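Local coordinates for pyruvate-formate lyase-activating enzyme (Bacteroides vulgatus ATCC 8482, PDB 3CAN), which is a radical SAM superfamily protein, present here as a fragment whose parallel strands and flanking helices resemble part of a TIM-barrel fold, at residues D92-I97 and L122-E127; L114-L119 and T172-K177; D38-A43 and L58-K63; I99-G104 and I129-Y134. All coordinates share one frame; numbering follows the deposited sequence.

Contact 1: D92-I97 and L122-E127; sequences DFPYYI and LPRHPE
Arg124 and Asp92 carry the charged part of this contact. The Arg124 chain is extended all the way from CG to NE, with CG opposite the backbone N (chi1 -179°), and this carries its head along the 92-94 backbone. Arg124 NH1 makes a salt bridge and hydrogen bond to Asp92 OD1 at 3.1 Å. The oxygen lies close to the guanidinium plane, but NH1 approaches from above the carboxylate plane. Arg124 NH2 binds Glu127 OE2 at 2.9 Å, again from above the carboxylate. The two acids together limit rotation of the guanidinium, which lays one face over Phe93 C and Pro94 N.

Other hydrogen bonds form a second group. Tyr95 OH donates to Arg124 O at 2.7 Å, and this oxygen lies at the ring edge. Glu127 N donates to Tyr95 O at 2.8 Å. One water accepts hydrogen bonds from Tyr95 N and Arg124 NE and donates to His125 O and Glu127 OE2.

The apolar contacts centre on Pro126. Its CA lies over one face of the Tyr95 ring, 3.8 Å from the centroid and 17° off the normal, a CH-pi contact. Pro126 CB also touches Ile97 CG1 at 3.9 Å. Beyond this, Tyr96 CE1 packs on Glu127 CB at 3.5 Å.

Asp92 belongs to the Schellman motif that closes helix 79-90, and Leu122 packs against the same helix. The backbone of Tyr96 bonds to strand 57-61, and that of Ile97 to strand 128-133.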
loop_
_atom_site.group_PDB
_atom_site.type_symbol
_atom_site.label_atom_id
_atom_site.label_comp_id
_atom_site.label_asym_id
_atom_site.label_seq_id
_atom_site.Cartn_x
_atom_site.Cartn_y
_atom_site.Cartn_z
ATOM N N ASP A 92 -18.351 9.310 -12.512
ATOM C CA ASP A 92 -18.832 9.413 -11.137
ATOM C C ASP A 92 -18.498 8.164 -10.315
ATOM O O ASP A 92 -19.349 7.610 -9.633
ATOM C CB ASP A 92 -20.337 9.697 -11.103
ATOM C CG ASP A 92 -20.817 10.153 -9.732
ATOM O OD1 ASP A 92 -20.020 10.743 -8.965
ATOM O OD2 ASP A 92 -22.007 9.944 -9.441
ATOM N N PHE A 93 -17.249 7.729 -10.418
ATOM C CA PHE A 93 -16.791 6.479 -9.833
ATOM C C PHE A 93 -15.692 6.783 -8.802
ATOM O O PHE A 93 -14.870 7.670 -9.032
ATOM C CB PHE A 93 -16.276 5.557 -10.941
ATOM C CG PHE A 93 -15.999 4.156 -10.489
ATOM C CD1 PHE A 93 -16.989 3.190 -10.511
ATOM C CD2 PHE A 93 -14.745 3.797 -10.016
ATOM C CE1 PHE A 93 -16.724 1.902 -10.078
ATOM C CE2 PHE A 93 -14.491 2.503 -9.597
ATOM C CZ PHE A 93 -15.480 1.568 -9.619
ATOM N N PRO A 94 -15.681 6.059 -7.654
ATOM C CA PRO A 94 -14.695 6.361 -6.626
ATOM C C PRO A 94 -13.250 6.087 -7.053
ATOM O O PRO A 94 -12.946 5.022 -7.612
ATOM C CB PRO A 94 -15.069 5.440 -5.459
ATOM C CG PRO A 94 -16.211 4.655 -5.874
ATOM C CD PRO A 94 -16.599 4.973 -7.248
ATOM N N TYR A 95 -12.377 7.041 -6.765
ATOM C CA TYR A 95 -10.961 6.872 -7.039
ATOM C C TYR A 95 -10.104 7.546 -5.983
ATOM O O TYR A 95 -10.526 8.533 -5.346
ATOM C CB TYR A 95 -10.609 7.386 -8.446
ATOM C CG TYR A 95 -10.759 8.890 -8.662
ATOM C CD1 TYR A 95 -9.645 9.715 -8.738
ATOM C CD2 TYR A 95 -12.012 9.471 -8.813
ATOM C CE1 TYR A 95 -9.769 11.083 -8.942
ATOM C CE2 TYR A 95 -12.146 10.847 -9.023
ATOM C CZ TYR A 95 -11.027 11.637 -9.082
ATOM O OH TYR A 95 -11.163 12.993 -9.289
ATOM N N TYR A 96 -8.900 7.010 -5.811
ATOM C CA TYR A 96 -7.855 7.616 -5.001
ATOM C C TYR A 96 -6.756 8.102 -5.943
ATOM O O TYR A 96 -6.454 7.451 -6.955
ATOM C CB TYR A 96 -7.178 6.601 -4.064
ATOM C CG TYR A 96 -7.943 6.067 -2.878
ATOM C CD1 TYR A 96 -9.289 6.321 -2.676
ATOM C CD2 TYR A 96 -7.294 5.236 -1.967
ATOM C CE1 TYR A 96 -9.966 5.781 -1.566
ATOM C CE2 TYR A 96 -7.950 4.706 -0.871
ATOM C CZ TYR A 96 -9.282 4.986 -0.676
ATOM O OH TYR A 96 -9.914 4.437 0.415
ATOM N N ILE A 97 -6.134 9.216 -5.574
ATOM C CA ILE A 97 -4.944 9.705 -6.251
ATOM C C ILE A 97 -3.745 9.533 -5.316
ATOM O O ILE A 97 -3.801 9.917 -4.152
ATOM C CB ILE A 97 -5.087 11.189 -6.637
ATOM C CG1 ILE A 97 -6.186 11.353 -7.691
ATOM C CG2 ILE A 97 -3.743 11.734 -7.157
ATOM C CD1 ILE A 97 -5.832 10.809 -9.089
ATOM N N LEU A 122 -12.440 18.697 -11.625
ATOM C CA LEU A 122 -13.157 17.517 -12.071
ATOM C C LEU A 122 -14.527 17.410 -11.409
ATOM O O LEU A 122 -14.714 17.872 -10.275
ATOM C CB LEU A 122 -12.327 16.259 -11.802
ATOM C CG LEU A 122 -10.968 16.236 -12.504
ATOM C CD1 LEU A 122 -10.116 15.038 -12.033
ATOM C CD2 LEU A 122 -11.144 16.243 -14.036
ATOM N N PRO A 123 -15.503 16.822 -12.129
ATOM C CA PRO A 123 -16.878 16.764 -11.646
ATOM C C PRO A 123 -17.062 15.878 -10.416
ATOM O O PRO A 123 -18.058 16.032 -9.699
ATOM C CB PRO A 123 -17.654 16.205 -12.848
ATOM C CG PRO A 123 -16.669 15.462 -13.621
ATOM C CD PRO A 123 -15.369 16.202 -13.457
ATOM N N ARG A 124 -16.147 14.925 -10.214
ATOM C CA ARG A 124 -16.050 14.158 -8.968
ATOM C C ARG A 124 -14.610 14.226 -8.503
ATOM O O ARG A 124 -13.701 13.941 -9.280
ATOM C CB ARG A 124 -16.444 12.688 -9.180
ATOM C CG ARG A 124 -16.380 11.849 -7.899
ATOM C CD ARG A 124 -16.807 10.391 -8.077
ATOM N NE ARG A 124 -16.662 9.673 -6.809
ATOM C CZ ARG A 124 -17.638 9.038 -6.165
ATOM N NH1 ARG A 124 -18.872 8.982 -6.658
ATOM N NH2 ARG A 124 -17.377 8.454 -5.006
ATOM N N HIS A 125 -14.399 14.628 -7.252
ATOM C CA HIS A 125 -13.044 14.678 -6.689
ATOM C C HIS A 125 -12.604 13.295 -6.227
ATOM O O HIS A 125 -13.456 12.410 -5.999
ATOM C CB HIS A 125 -12.998 15.607 -5.476
ATOM C CG HIS A 125 -13.230 17.047 -5.803
ATOM N ND1 HIS A 125 -13.482 17.991 -4.831
ATOM C CD2 HIS A 125 -13.238 17.706 -6.985
ATOM C CE1 HIS A 125 -13.632 19.175 -5.403
ATOM N NE2 HIS A 125 -13.505 19.027 -6.709
ATOM N N PRO A 126 -11.288 13.118 -6.020
ATOM C CA PRO A 126 -10.833 11.857 -5.422
ATOM C C PRO A 126 -11.372 11.685 -4.012
ATOM O O PRO A 126 -11.601 12.677 -3.288
ATOM C CB PRO A 126 -9.294 11.985 -5.406
ATOM C CG PRO A 126 -9.011 13.436 -5.561
ATOM C CD PRO A 126 -10.171 14.037 -6.301
ATOM N N GLU A 127 -11.578 10.429 -3.618
ATOM C CA GLU A 127 -11.947 10.118 -2.239
ATOM C C GLU A 127 -10.904 10.661 -1.272
ATOM O O GLU A 127 -11.218 11.179 -0.191
ATOM C CB GLU A 127 -12.036 8.608 -2.038
ATOM C CG GLU A 127 -13.102 7.926 -2.870
ATOM C CD GLU A 127 -14.485 8.452 -2.599
ATOM O OE1 GLU A 127 -15.048 8.102 -1.537
ATOM O OE2 GLU A 127 -15.020 9.205 -3.438
HETATM O O HOH W 1 -20.169 13.635 -9.748
HETATM O O HOH W 2 -13.888 9.670 -5.859
#

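Contact 2: L114-L119 and T172-K177; sequences LSAEFL and TDYGLK
Helix 109-121 packs here against the turn that ends helix 161-173, with Ala116 and Glu117 meeting Tyr174. Ala116 CB presses on Tyr174 CD1 at 3.4 Å. Glu117 meets the same ring from the same side, nearer the hydroxyl end. Its CG sits near the ring, and the chain, extended beyond it (chi2 172°), takes the carboxylate to the hydroxyl. Glu117 CG is 3.3 Å from Tyr174 CE2. Glu117 OE2 is 2.6 Å from Tyr174 OH, a weak hydrogen bond whose proton is not settled. The carboxylate and ring planes stand 60° apart. Backbone Glu117 N lies over one face of the ring.

Tyr174 is the first residue to leave the helix, and Gly175 follows with positive phi as the C-prime residue of a Schellman motif. Gly175 N bonds to Thr172 O, and Leu176 N bonds back to Leu171 O. This turn brings Leu176 round to face helix 109-121.

Leu176 then packs on the flank of that helix. Its CD1 is 3.6 Å from Ala116 O and 4.0 Å from Ala116 CB. The same methyl lies 4.0 Å from Leu119 CB. Leu176 and Leu119 both also rest on Ile129 of strand 128-133. Leu119 touches Ile85 of helix 79-90 as well, and Leu176 touches His125. The backbone of the next residue, Lys177, bonds to Ile129.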
loop_
_atom_site.group_PDB
_atom_site.type_symbol
_atom_site.label_atom_id
_atom_site.label_comp_id
_atom_site.label_asym_id
_atom_site.label_seq_id
_atom_site.Cartn_x
_atom_site.Cartn_y
_atom_site.Cartn_z
ATOM N N LEU A 114 -0.738 22.995 -9.547
ATOM C CA LEU A 114 -1.288 22.572 -10.846
ATOM C C LEU A 114 -2.080 21.280 -10.672
ATOM O O LEU A 114 -3.142 21.104 -11.267
ATOM C CB LEU A 114 -0.166 22.380 -11.868
ATOM C CG LEU A 114 0.502 23.674 -12.343
ATOM C CD1 LEU A 114 1.700 23.305 -13.237
ATOM C CD2 LEU A 114 -0.497 24.619 -13.056
ATOM N N SER A 115 -1.553 20.383 -9.839
ATOM C CA SER A 115 -2.226 19.125 -9.519
ATOM C C SER A 115 -3.578 19.382 -8.851
ATOM O O SER A 115 -4.594 18.791 -9.224
ATOM C CB SER A 115 -1.346 18.261 -8.600
ATOM O OG SER A 115 -0.125 17.874 -9.223
ATOM N N ALA A 116 -3.585 20.277 -7.870
ATOM C CA ALA A 116 -4.802 20.625 -7.145
ATOM C C ALA A 116 -5.843 21.252 -8.076
ATOM O O ALA A 116 -7.023 20.933 -8.014
ATOM C CB ALA A 116 -4.470 21.576 -5.995
ATOM N N GLU A 117 -5.395 22.152 -8.944
ATOM C CA GLU A 117 -6.281 22.823 -9.882
ATOM C C GLU A 117 -6.907 21.859 -10.867
ATOM O O GLU A 117 -8.093 21.968 -11.174
ATOM C CB GLU A 117 -5.527 23.934 -10.606
ATOM C CG GLU A 117 -5.197 25.092 -9.690
ATOM C CD GLU A 117 -4.279 26.151 -10.264
ATOM O OE1 GLU A 117 -3.938 26.134 -11.475
ATOM O OE2 GLU A 117 -3.916 27.064 -9.474
ATOM N N PHE A 118 -6.128 20.892 -11.331
ATOM C CA PHE A 118 -6.649 19.863 -12.218
ATOM C C PHE A 118 -7.724 19.041 -11.493
ATOM O O PHE A 118 -8.860 18.931 -11.953
ATOM C CB PHE A 118 -5.499 19.001 -12.713
ATOM C CG PHE A 118 -5.932 17.752 -13.398
ATOM C CD1 PHE A 118 -6.546 17.790 -14.631
ATOM C CD2 PHE A 118 -5.714 16.522 -12.802
ATOM C CE1 PHE A 118 -6.941 16.627 -15.257
ATOM C CE2 PHE A 118 -6.103 15.361 -13.412
ATOM C CZ PHE A 118 -6.743 15.406 -14.641
ATOM N N LEU A 119 -7.369 18.515 -10.333
ATOM C CA LEU A 119 -8.268 17.634 -9.594
ATOM C C LEU A 119 -9.530 18.353 -9.129
ATOM O O LEU A 119 -10.645 17.802 -9.211
ATOM C CB LEU A 119 -7.524 16.987 -8.414
ATOM C CG LEU A 119 -6.377 16.032 -8.789
ATOM C CD1 LEU A 119 -5.598 15.625 -7.549
ATOM C CD2 LEU A 119 -6.900 14.794 -9.535
ATOM N N THR A 172 -5.785 21.077 0.457
ATOM C CA THR A 172 -6.908 21.430 1.312
ATOM C C THR A 172 -7.504 22.777 0.901
ATOM O O THR A 172 -8.726 22.923 0.844
ATOM C CB THR A 172 -6.482 21.462 2.802
ATOM O OG1 THR A 172 -5.900 20.196 3.168
ATOM C CG2 THR A 172 -7.673 21.744 3.701
ATOM N N ASP A 173 -6.640 23.750 0.602
ATOM C CA ASP A 173 -7.083 25.077 0.163
ATOM C C ASP A 173 -7.925 25.042 -1.116
ATOM O O ASP A 173 -8.780 25.905 -1.309
ATOM C CB ASP A 173 -5.880 26.014 -0.046
ATOM C CG ASP A 173 -5.235 26.473 1.264
ATOM O OD1 ASP A 173 -5.836 26.321 2.351
ATOM O OD2 ASP A 173 -4.099 26.996 1.199
ATOM N N TYR A 174 -7.683 24.052 -1.981
ATOM C CA TYR A 174 -8.449 23.876 -3.219
ATOM C C TYR A 174 -9.675 22.981 -3.029
ATOM O O TYR A 174 -10.347 22.614 -4.001
ATOM C CB TYR A 174 -7.546 23.309 -4.326
ATOM C CG TYR A 174 -6.672 24.340 -4.991
ATOM C CD1 TYR A 174 -5.373 24.563 -4.561
ATOM C CD2 TYR A 174 -7.137 25.075 -6.084
ATOM C CE1 TYR A 174 -4.558 25.514 -5.176
ATOM C CE2 TYR A 174 -6.335 26.026 -6.700
ATOM C CZ TYR A 174 -5.038 26.233 -6.253
ATOM O OH TYR A 174 -4.224 27.166 -6.878
ATOM N N GLY A 175 -9.972 22.633 -1.779
ATOM C CA GLY A 175 -11.172 21.872 -1.453
ATOM C C GLY A 175 -11.057 20.373 -1.630
ATOM O O GLY A 175 -12.072 19.680 -1.694
ATOM N N LEU A 176 -9.825 19.876 -1.638
ATOM C CA LEU A 176 -9.548 18.462 -1.813
ATOM C C LEU A 176 -9.170 17.812 -0.479
ATOM O O LEU A 176 -8.714 18.485 0.455
ATOM C CB LEU A 176 -8.427 18.277 -2.833
ATOM C CG LEU A 176 -8.720 18.812 -4.236
ATOM C CD1 LEU A 176 -7.410 19.047 -4.997
ATOM C CD2 LEU A 176 -9.645 17.867 -5.006
ATOM N N LYS A 177 -9.395 16.508 -0.397
ATOM C CA LYS A 177 -9.074 15.714 0.786
ATOM C C LYS A 177 -7.722 15.054 0.576
ATOM O O LYS A 177 -7.536 14.287 -0.371
ATOM C CB LYS A 177 -10.127 14.629 1.005
ATOM C CG LYS A 177 -11.546 15.136 1.180
ATOM C CD LYS A 177 -12.521 13.976 1.296
ATOM C CE LYS A 177 -13.946 14.471 1.473
ATOM N NZ LYS A 177 -14.952 13.381 1.292
#

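Contact 3: D38-A43 and L58-K63; sequences DTTLLA and LLIDLK
Thr40 and Asp61 are joined by a nearly straight bond. Asp61 N donates to Thr40 OG1 at 2.9 Å, with an angle of 173° at the hydrogen. One step back, Thr39 N donates to Leu59 O at 3.1 Å, and Asp38 CA makes a CH...O contact with the same oxygen. Thr39 OG1 also packs between Leu58 CD1 and Ile60 CG1, 3.6 Å from each.

Asp38 positions Thr40. Its OD1 accepts from Thr40 N at 3.0 Å, which makes an Asx turn, and from Thr40 OG1 at a short 2.5 Å, met on the syn side. The threonine hydroxyl thus donates to Asp38 and accepts from Asp61 N. Asp38 OD2 bonds to Gly11 N. A water donates to both Asp38 OD2 and Asp61 OD2, while Asp61 OD1 forms a salt bridge with Arg98. Asn84 holds the carbonyls of Thr40 and Leu42.

Thr39 to Leu42 is a type I turn leading to helix 45-53. The whole unit sits where neighbouring parallel strands 35-38 and 57-61 reach their C-terminal ends. In TIM-barrel-like folds, these ends usually line the active-site side of the sheet.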
loop_
_atom_site.group_PDB
_atom_site.type_symbol
_atom_site.label_atom_id
_atom_site.label_comp_id
_atom_site.label_asym_id
_atom_site.label_seq_id
_atom_site.Cartn_x
_atom_site.Cartn_y
_atom_site.Cartn_z
ATOM N N ASP A 38 -5.323 -0.288 -9.914
ATOM C CA ASP A 38 -4.495 0.798 -10.449
ATOM C C ASP A 38 -4.655 0.870 -11.964
ATOM O O ASP A 38 -4.233 -0.053 -12.682
ATOM C CB ASP A 38 -3.042 0.533 -10.056
ATOM C CG ASP A 38 -2.061 1.580 -10.557
ATOM O OD1 ASP A 38 -2.445 2.512 -11.295
ATOM O OD2 ASP A 38 -0.853 1.420 -10.242
ATOM N N THR A 39 -5.279 1.940 -12.456
ATOM C CA THR A 39 -5.544 2.110 -13.881
ATOM C C THR A 39 -4.683 3.235 -14.498
ATOM O O THR A 39 -4.955 3.704 -15.610
ATOM C CB THR A 39 -7.034 2.423 -14.143
ATOM O OG1 THR A 39 -7.391 3.635 -13.475
ATOM C CG2 THR A 39 -7.940 1.263 -13.657
ATOM N N THR A 40 -3.639 3.640 -13.784
ATOM C CA THR A 40 -2.782 4.741 -14.215
ATOM C C THR A 40 -2.410 4.611 -15.691
ATOM O O THR A 40 -2.609 5.547 -16.473
ATOM C CB THR A 40 -1.505 4.815 -13.363
ATOM O OG1 THR A 40 -1.837 4.896 -11.961
ATOM C CG2 THR A 40 -0.649 6.020 -13.763
ATOM N N LEU A 41 -1.903 3.439 -16.070
ATOM C CA LEU A 41 -1.360 3.222 -17.422
ATOM C C LEU A 41 -2.301 2.556 -18.428
ATOM O O LEU A 41 -1.849 2.113 -19.492
ATOM C CB LEU A 41 -0.062 2.422 -17.320
ATOM C CG LEU A 41 1.051 3.070 -16.480
ATOM C CD1 LEU A 41 2.230 2.109 -16.330
ATOM C CD2 LEU A 41 1.511 4.386 -17.093
ATOM N N LEU A 42 -3.590 2.491 -18.117
ATOM C CA LEU A 42 -4.566 1.869 -19.017
ATOM C C LEU A 42 -4.786 2.756 -20.233
ATOM O O LEU A 42 -5.182 3.913 -20.107
ATOM C CB LEU A 42 -5.909 1.623 -18.327
ATOM C CG LEU A 42 -6.341 0.205 -17.996
ATOM C CD1 LEU A 42 -7.798 0.191 -17.535
ATOM C CD2 LEU A 42 -6.115 -0.746 -19.170
ATOM N N ALA A 43 -4.511 2.208 -21.404
ATOM C CA ALA A 43 -4.583 2.974 -22.634
ATOM C C ALA A 43 -6.011 3.147 -23.132
ATOM O O ALA A 43 -6.398 4.254 -23.515
ATOM C CB ALA A 43 -3.742 2.312 -23.704
ATOM N N LEU A 58 -10.879 2.758 -7.972
ATOM C CA LEU A 58 -9.716 2.903 -8.831
ATOM C C LEU A 58 -8.628 3.657 -8.089
ATOM O O LEU A 58 -8.909 4.529 -7.256
ATOM C CB LEU A 58 -10.048 3.656 -10.122
ATOM C CG LEU A 58 -11.010 3.052 -11.143
ATOM C CD1 LEU A 58 -10.838 3.727 -12.496
ATOM C CD2 LEU A 58 -10.901 1.518 -11.263
ATOM N N LEU A 59 -7.384 3.313 -8.401
ATOM C CA LEU A 59 -6.202 3.972 -7.859
ATOM C C LEU A 59 -5.437 4.539 -9.037
ATOM O O LEU A 59 -5.194 3.834 -10.012
ATOM C CB LEU A 59 -5.315 2.960 -7.119
ATOM C CG LEU A 59 -6.020 2.058 -6.106
ATOM C CD1 LEU A 59 -5.080 0.965 -5.615
ATOM C CD2 LEU A 59 -6.565 2.891 -4.931
ATOM N N ILE A 60 -5.089 5.818 -8.986
ATOM C CA ILE A 60 -4.274 6.399 -10.053
ATOM C C ILE A 60 -3.144 7.216 -9.456
ATOM O O ILE A 60 -3.378 8.023 -8.553
ATOM C CB ILE A 60 -5.118 7.291 -11.008
ATOM C CG1 ILE A 60 -6.259 6.484 -11.625
ATOM C CG2 ILE A 60 -4.241 7.860 -12.118
ATOM C CD1 ILE A 60 -7.330 7.315 -12.361
ATOM N N ASP A 61 -1.930 7.021 -9.979
ATOM C CA ASP A 61 -0.760 7.798 -9.577
ATOM C C ASP A 61 -0.727 9.089 -10.391
ATOM O O ASP A 61 -0.927 9.064 -11.605
ATOM C CB ASP A 61 0.539 7.039 -9.863
ATOM C CG ASP A 61 0.749 5.860 -8.955
ATOM O OD1 ASP A 61 -0.032 5.662 -8.012
ATOM O OD2 ASP A 61 1.716 5.112 -9.204
ATOM N N LEU A 62 -0.455 10.202 -9.720
ATOM C CA LEU A 62 -0.234 11.477 -10.399
ATOM C C LEU A 62 1.146 12.007 -10.009
ATOM O O LEU A 62 1.283 12.853 -9.133
ATOM C CB LEU A 62 -1.335 12.455 -10.020
ATOM C CG LEU A 62 -1.359 13.800 -10.731
ATOM C CD1 LEU A 62 -1.432 13.577 -12.246
ATOM C CD2 LEU A 62 -2.531 14.634 -10.226
ATOM N N LYS A 63 2.171 11.471 -10.664
ATOM C CA LYS A 63 3.560 11.754 -10.291
ATOM C C LYS A 63 3.977 13.184 -10.612
ATOM O O LYS A 63 4.731 13.802 -9.851
ATOM C CB LYS A 63 4.520 10.748 -10.939
ATOM C CG LYS A 63 4.774 9.521 -10.068
ATOM C CD LYS A 63 5.790 8.562 -10.685
ATOM C CE LYS A 63 5.108 7.331 -11.286
ATOM N NZ LYS A 63 5.983 6.551 -12.212
HETATM O O HOH W 3 1.346 2.825 -10.613
#

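Contact 4: I99-G104 and I129-Y134; sequences IPLIEG and INLLPY
The Tyr134 ring slants past Ile102 CG2, and it is the base of the side chain that touches most closely. Tyr134 CB lies 3.8 Å from Ile102 CG1 and 3.5 Å from Leu101 O. With CG opposite the backbone N (chi1 173°), the ring swings away from the 99-104 backbone. Two prolines lie on opposite faces of the sheet: Pro100 with Leu132, Pro133 with Leu101.

Four backbone bonds form the ladder. Ile99 N donates to Asn130 O at 2.9 Å, and Ile99 O accepts from Leu132 N. Leu101 N then donates to Leu132 O at 2.8 Å. Leu101 O accepts from Tyr134 N. Ile99 and Leu101 each bridge two residues, the regular parallel pattern. Pro100 and Pro133 do not interrupt it, because their nitrogens face away from the shared edge.

These are the two strands of a beta-alpha-beta unit: strand 95-101, helix 109-121 and strand 128-133. The short strand segments run parallel with a 31° angle between them.

Ile99 and Leu131 lie side by side and point the same way, with Ile99 CB 3.8 Å from Leu131 CD2. Ile99 CD1 reaches Ile129 CG2 at 3.9 Å. Leu101 packs on Ile112 of helix 109-121, while Leu131 packs on Cys167 and Ile168 of helix 161-173. Asn106 bonds to Pro100 O and Ile102 N at the end of the first strand.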
loop_
_atom_site.group_PDB
_atom_site.type_symbol
_atom_site.label_atom_id
_atom_site.label_comp_id
_atom_site.label_asym_id
_atom_site.label_seq_id
_atom_site.Cartn_x
_atom_site.Cartn_y
_atom_site.Cartn_z
ATOM N N ILE A 99 0.362 10.428 -4.880
ATOM C CA ILE A 99 1.468 11.260 -5.324
ATOM C C ILE A 99 2.703 10.872 -4.515
ATOM O O ILE A 99 2.828 11.252 -3.355
ATOM C CB ILE A 99 1.166 12.752 -5.176
ATOM C CG1 ILE A 99 -0.101 13.114 -5.955
ATOM C CG2 ILE A 99 2.391 13.604 -5.662
ATOM C CD1 ILE A 99 -0.527 14.581 -5.772
ATOM N N PRO A 100 3.590 10.066 -5.109
ATOM C CA PRO A 100 4.871 9.820 -4.463
ATOM C C PRO A 100 5.592 11.151 -4.456
ATOM O O PRO A 100 5.764 11.745 -5.515
ATOM C CB PRO A 100 5.536 8.778 -5.378
ATOM C CG PRO A 100 4.405 8.191 -6.192
ATOM C CD PRO A 100 3.481 9.349 -6.392
ATOM N N LEU A 101 5.917 11.651 -3.266
ATOM C CA LEU A 101 6.326 13.037 -3.086
ATOM C C LEU A 101 7.838 13.081 -2.886
ATOM O O LEU A 101 8.346 12.589 -1.886
ATOM C CB LEU A 101 5.595 13.639 -1.886
ATOM C CG LEU A 101 5.658 15.160 -1.723
ATOM C CD1 LEU A 101 5.002 15.902 -2.907
ATOM C CD2 LEU A 101 5.009 15.575 -0.413
ATOM N N ILE A 102 8.532 13.651 -3.867
ATOM C CA ILE A 102 9.989 13.581 -3.956
ATOM C C ILE A 102 10.536 14.997 -4.076
ATOM O O ILE A 102 10.268 15.685 -5.061
ATOM C CB ILE A 102 10.436 12.755 -5.191
ATOM C CG1 ILE A 102 9.713 11.396 -5.238
ATOM C CG2 ILE A 102 11.961 12.560 -5.180
ATOM C CD1 ILE A 102 9.589 10.775 -6.620
ATOM N N GLU A 103 11.271 15.433 -3.056
ATOM C CA GLU A 103 11.920 16.729 -3.082
ATOM C C GLU A 103 12.959 16.680 -4.193
ATOM O O GLU A 103 13.816 15.784 -4.199
ATOM C CB GLU A 103 12.573 17.015 -1.732
ATOM C CG GLU A 103 13.310 18.332 -1.641
ATOM C CD GLU A 103 12.424 19.535 -1.877
ATOM O OE1 GLU A 103 11.358 19.646 -1.233
ATOM O OE2 GLU A 103 12.812 20.391 -2.692
ATOM N N GLY A 104 12.863 17.633 -5.117
ATOM C CA GLY A 104 13.693 17.667 -6.315
ATOM C C GLY A 104 13.017 17.182 -7.584
ATOM O O GLY A 104 13.546 17.381 -8.676
ATOM N N ILE A 129 -6.436 12.020 -1.536
ATOM C CA ILE A 129 -5.146 12.134 -2.195
ATOM C C ILE A 129 -4.080 11.715 -1.179
ATOM O O ILE A 129 -3.930 12.355 -0.137
ATOM C CB ILE A 129 -4.879 13.561 -2.690
ATOM C CG1 ILE A 129 -5.962 14.021 -3.674
ATOM C CG2 ILE A 129 -3.505 13.647 -3.366
ATOM C CD1 ILE A 129 -5.954 15.537 -3.935
ATOM N N ASN A 130 -3.364 10.637 -1.482
ATOM C CA ASN A 130 -2.298 10.128 -0.621
ATOM C C ASN A 130 -0.946 10.658 -1.063
ATOM O O ASN A 130 -0.472 10.320 -2.155
ATOM C CB ASN A 130 -2.256 8.603 -0.658
ATOM C CG ASN A 130 -3.552 7.985 -0.220
ATOM O OD1 ASN A 130 -3.899 8.030 0.961
ATOM N ND2 ASN A 130 -4.295 7.425 -1.175
ATOM N N LEU A 131 -0.348 11.504 -0.234
ATOM C CA LEU A 131 1.022 11.970 -0.453
ATOM C C LEU A 131 1.959 10.963 0.215
ATOM O O LEU A 131 1.877 10.732 1.418
ATOM C CB LEU A 131 1.233 13.381 0.117
ATOM C CG LEU A 131 0.292 14.480 -0.390
ATOM C CD1 LEU A 131 0.699 15.842 0.187
ATOM C CD2 LEU A 131 0.267 14.506 -1.915
ATOM N N LEU A 132 2.820 10.343 -0.580
ATOM C CA LEU A 132 3.715 9.292 -0.103
ATOM C C LEU A 132 5.158 9.799 -0.154
ATOM O O LEU A 132 5.817 9.698 -1.195
ATOM C CB LEU A 132 3.545 8.042 -0.970
ATOM C CG LEU A 132 2.088 7.635 -1.199
ATOM C CD1 LEU A 132 1.970 6.541 -2.246
ATOM C CD2 LEU A 132 1.441 7.202 0.120
ATOM N N PRO A 133 5.649 10.360 0.964
ATOM C CA PRO A 133 7.002 10.902 0.947
ATOM C C PRO A 133 8.055 9.863 0.597
ATOM O O PRO A 133 8.023 8.718 1.082
ATOM C CB PRO A 133 7.197 11.429 2.373
ATOM C CG PRO A 133 5.829 11.672 2.870
ATOM C CD PRO A 133 5.004 10.574 2.267
ATOM N N TYR A 134 8.978 10.280 -0.253
ATOM C CA TYR A 134 10.055 9.433 -0.697
ATOM C C TYR A 134 10.976 9.157 0.473
ATOM O O TYR A 134 11.359 10.069 1.208
ATOM C CB TYR A 134 10.828 10.141 -1.810
ATOM C CG TYR A 134 12.088 9.445 -2.260
ATOM C CD1 TYR A 134 12.036 8.399 -3.175
ATOM C CD2 TYR A 134 13.338 9.843 -1.783
ATOM C CE1 TYR A 134 13.197 7.762 -3.601
ATOM C CE2 TYR A 134 14.498 9.211 -2.196
ATOM C CZ TYR A 134 14.423 8.171 -3.107
ATOM O OH TYR A 134 15.573 7.539 -3.521
#

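In the fold
From the N terminus, contact 3 closes first, bringing 58-63 beside 38-43 after the loop through helix 45-53. It is complete before the others open. Contacts 1, 4 and 2 then open in that order, at 92-97, 99-104 and 114-119, and close in the same order, at 122-127, 129-134 and 172-177. Each therefore crosses the other two, and none nests. Contacts 1 and 4 tie the two ends of strand 95-101 to the chain entering and forming strand 128-133. Contact 2 joins helix 109-121 to the end of helix 161-173. Contact 3 reaches the same sheet through strand 57-61, which pairs with the start of strand 95-101.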